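Long-range contact in intracellular growth locus, subunit C (Francisella tularensis subsp. tularensis, PDB 2QWU), which is of unknown biochemical function but is encoded in the Francisella pathogenicity island and is probably required for growth inside host cells: residues Asp39-Ala44 / Ile120-Ser125. The protein carries 2 engineered substitutions. Sequence-based numbering, arbitrary orientation.
Sequences DSLTIA and IKLGNS
D39 grips N124 at three points, just beyond the paired strands. Its backbone N donates to N124 O at 3.0 Å, while CG, set between the backbone N and carbonyl carbon (chi1 68°), turns the carboxylate toward N124. There N124 N reaches OD1 from above the carboxylate plane, and N124 ND2 approaches D39 OD2 on its syn side at 3.1 Å, fairly straight (158°); carboxylate and amide planes are turned 64° from each other. S40 follows, its O accepting from G123 N. G123, with no side chain, lets S40 OG lie 3.1 Å from G123 CA. A water also joins S40 OG to K121 O. From L41 the pairing is regular, L41-I43 running antiparallel to I120-L122. L41 and L122 form a non-hydrogen-bonded pair, their side chains alongside each other with L41 CD1 3.7 Å from L122 CD2; L41 CD1 also packs on I120 CG2. T42 and K121 make the hydrogen-bonded pair, two nearly straight bonds lying in the carbonyl planes, with their side chains on the face opposite the leucines. I43 then meets I120, I43 CG1 to I120 CG2 at 4.2 Å, on the leucine face. This apolar side is buried: I43 packs on V107 of helix 97-114 and on I178, I120 on I180 of strand 173-184, and L122 on I38. Strand 120-122 lies between strands 37-43 and 147-150 of the large antiparallel sheet, with I120 bonded by its backbone to L148.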
ATOM      1  N   ASP A  39       0.833  -8.100   4.660  1.00 18.82           N
ATOM      2  CA  ASP A  39       0.478  -8.985   5.778  1.00 18.58           C
ATOM      3  C   ASP A  39       0.604  -8.378   7.163  1.00 19.68           C
ATOM      4  O   ASP A  39       0.187  -9.009   8.166  1.00 21.55           O
ATOM      5  CB  ASP A  39       1.236 -10.343   5.669  1.00 19.46           C
ATOM      6  CG  ASP A  39       2.720 -10.214   5.892  1.00 24.43           C
ATOM      7  OD1 ASP A  39       3.192  -9.096   6.172  1.00 23.85           O
ATOM      8  OD2 ASP A  39       3.444 -11.273   5.806  1.00 29.40           O
ATOM      9  N   SER A  40       1.107  -7.155   7.228  1.00 16.82           N
ATOM     10  CA  SER A  40       1.172  -6.434   8.486  1.00 18.80           C
ATOM     11  C   SER A  40       1.251  -4.945   8.193  1.00 17.94           C
ATOM     12  O   SER A  40       1.645  -4.552   7.101  1.00 18.94           O
ATOM     13  CB  SER A  40       2.355  -6.882   9.341  1.00 21.13           C
ATOM     14  OG  SER A  40       3.559  -6.362   8.842  1.00 26.65           O
ATOM     15  N   LEU A  41       0.852  -4.123   9.159  1.00 17.43           N
ATOM     16  CA  LEU A  41       0.892  -2.705   9.010  1.00 17.24           C
ATOM     17  C   LEU A  41       0.922  -2.055  10.397  1.00 18.53           C
ATOM     18  O   LEU A  41       0.089  -2.339  11.260  1.00 20.12           O
ATOM     19  CB  LEU A  41      -0.367  -2.182   8.249  1.00 17.92           C
ATOM     20  CG  LEU A  41      -0.535  -0.642   8.212  1.00 17.69           C
ATOM     21  CD1 LEU A  41       0.540   0.017   7.400  1.00 17.67           C
ATOM     22  CD2 LEU A  41      -1.947  -0.317   7.672  1.00 18.80           C
ATOM     23  N   THR A  42       1.899  -1.195  10.594  1.00 19.14           N
ATOM     24  CA  THR A  42       1.986  -0.422  11.813  1.00 21.31           C
ATOM     25  C   THR A  42       1.952   1.047  11.474  1.00 21.12           C
ATOM     26  O   THR A  42       2.676   1.486  10.598  1.00 22.20           O
ATOM     27  CB  THR A  42       3.263  -0.736  12.568  1.00 21.88           C
ATOM     28  OG1 THR A  42       3.272  -2.137  12.793  1.00 25.18           O
ATOM     29  CG2 THR A  42       3.300   0.028  13.958  1.00 23.33           C
ATOM     30  N   ILE A  43       1.100   1.796  12.177  1.00 21.77           N
ATOM     31  CA  ILE A  43       1.002   3.239  11.963  1.00 23.19           C
ATOM     32  C   ILE A  43       1.159   3.982  13.295  1.00 24.33           C
ATOM     33  O   ILE A  43       0.349   3.788  14.210  1.00 23.86           O
ATOM     34  CB  ILE A  43      -0.378   3.634  11.357  1.00 24.77           C
ATOM     35  CG1 ILE A  43      -0.531   3.027   9.957  1.00 25.50           C
ATOM     36  CG2 ILE A  43      -0.468   5.177  11.215  1.00 24.62           C
ATOM     37  CD1 ILE A  43      -1.930   3.205   9.385  1.00 29.00           C
ATOM     38  N   ALA A  44       2.183   4.833  13.375  1.00 25.18           N
ATOM     39  CA  ALA A  44       2.444   5.620  14.589  1.00 26.66           C
ATOM     40  C   ALA A  44       2.485   4.651  15.785  1.00 26.85           C
ATOM     41  O   ALA A  44       1.995   4.947  16.880  1.00 27.67           O
ATOM     42  CB  ALA A  44       1.337   6.673  14.767  1.00 26.17           C
ATOM     43  N   ILE A 120       5.276   4.597   9.319  1.00 21.37           N
ATOM     44  CA  ILE A 120       4.247   3.725   8.786  1.00 21.99           C
ATOM     45  C   ILE A 120       5.105   2.615   8.227  1.00 20.87           C
ATOM     46  O   ILE A 120       5.958   2.848   7.357  1.00 21.20           O
ATOM     47  CB  ILE A 120       3.443   4.432   7.725  1.00 23.44           C
ATOM     48  CG1 ILE A 120       2.736   5.605   8.422  1.00 26.81           C
ATOM     49  CG2 ILE A 120       2.460   3.452   7.036  1.00 23.04           C
ATOM     50  CD1 ILE A 120       1.836   6.371   7.571  1.00 31.26           C
ATOM     51  N   LYS A 121       4.943   1.415   8.782  1.00 19.37           N
ATOM     52  CA  LYS A 121       5.801   0.315   8.378  1.00 20.15           C
ATOM     53  C   LYS A 121       4.949  -0.765   7.725  1.00 19.55           C
ATOM     54  O   LYS A 121       4.004  -1.312   8.345  1.00 19.89           O
ATOM     55  CB  LYS A 121       6.527  -0.262   9.602  1.00 23.61           C
ATOM     56  CG  LYS A 121       7.389  -1.494   9.305  1.00 27.01           C
ATOM     57  CD  LYS A 121       8.685  -1.137   8.632  1.00 30.23           C
ATOM     58  CE  LYS A 121       9.700  -2.333   8.609  1.00 31.61           C
ATOM     59  NZ  LYS A 121      10.961  -1.963   7.881  1.00 30.75           N
ATOM     60  N   LEU A 122       5.257  -1.041   6.461  1.00 19.97           N
ATOM     61  CA  LEU A 122       4.472  -2.015   5.717  1.00 19.63           C
ATOM     62  C   LEU A 122       5.113  -3.389   5.856  1.00 20.92           C
ATOM     63  O   LEU A 122       6.353  -3.485   5.879  1.00 21.11           O
ATOM     64  CB  LEU A 122       4.456  -1.654   4.227  1.00 20.11           C
ATOM     65  CG  LEU A 122       4.127  -0.212   3.834  1.00 23.84           C
ATOM     66  CD1 LEU A 122       3.951  -0.106   2.289  1.00 21.40           C
ATOM     67  CD2 LEU A 122       2.865   0.212   4.547  1.00 22.83           C
ATOM     68  N   GLY A 123       4.281  -4.415   5.933  1.00 18.00           N
ATOM     69  CA  GLY A 123       4.767  -5.781   6.035  1.00 20.39           C
ATOM     70  C   GLY A 123       5.050  -6.331   4.643  1.00 19.87           C
ATOM     71  O   GLY A 123       5.281  -5.568   3.710  1.00 20.95           O
ATOM     72  N   ASN A 124       5.026  -7.652   4.491  1.00 17.14           N
ATOM     73  CA  ASN A 124       5.298  -8.280   3.203  1.00 18.08           C
ATOM     74  C   ASN A 124       4.116  -8.097   2.267  1.00 14.64           C
ATOM     75  O   ASN A 124       2.965  -8.402   2.625  1.00 16.87           O
ATOM     76  CB  ASN A 124       5.510  -9.781   3.384  1.00 19.79           C
ATOM     77  CG  ASN A 124       6.708 -10.071   4.261  1.00 22.66           C
ATOM     78  OD1 ASN A 124       7.821  -9.557   3.988  1.00 25.30           O
ATOM     79  ND2 ASN A 124       6.504 -10.863   5.308  1.00 23.22           N
ATOM     80  N   SER A 125       4.403  -7.615   1.069  1.00 17.73           N
ATOM     81  CA  SER A 125       3.328  -7.496   0.086  1.00 18.54           C
ATOM     82  C   SER A 125       3.177  -8.799  -0.700  1.00 19.77           C
ATOM     83  O   SER A 125       4.084  -9.654  -0.744  1.00 18.57           O
ATOM     84  CB  SER A 125       3.594  -6.291  -0.854  1.00 19.95           C
ATOM     85  OG  SER A 125       4.865  -6.295  -1.450  1.00 18.93           O
TER
HETATM   86  O   HOH W   1       4.434  -3.742   9.443  1.00 26.34           O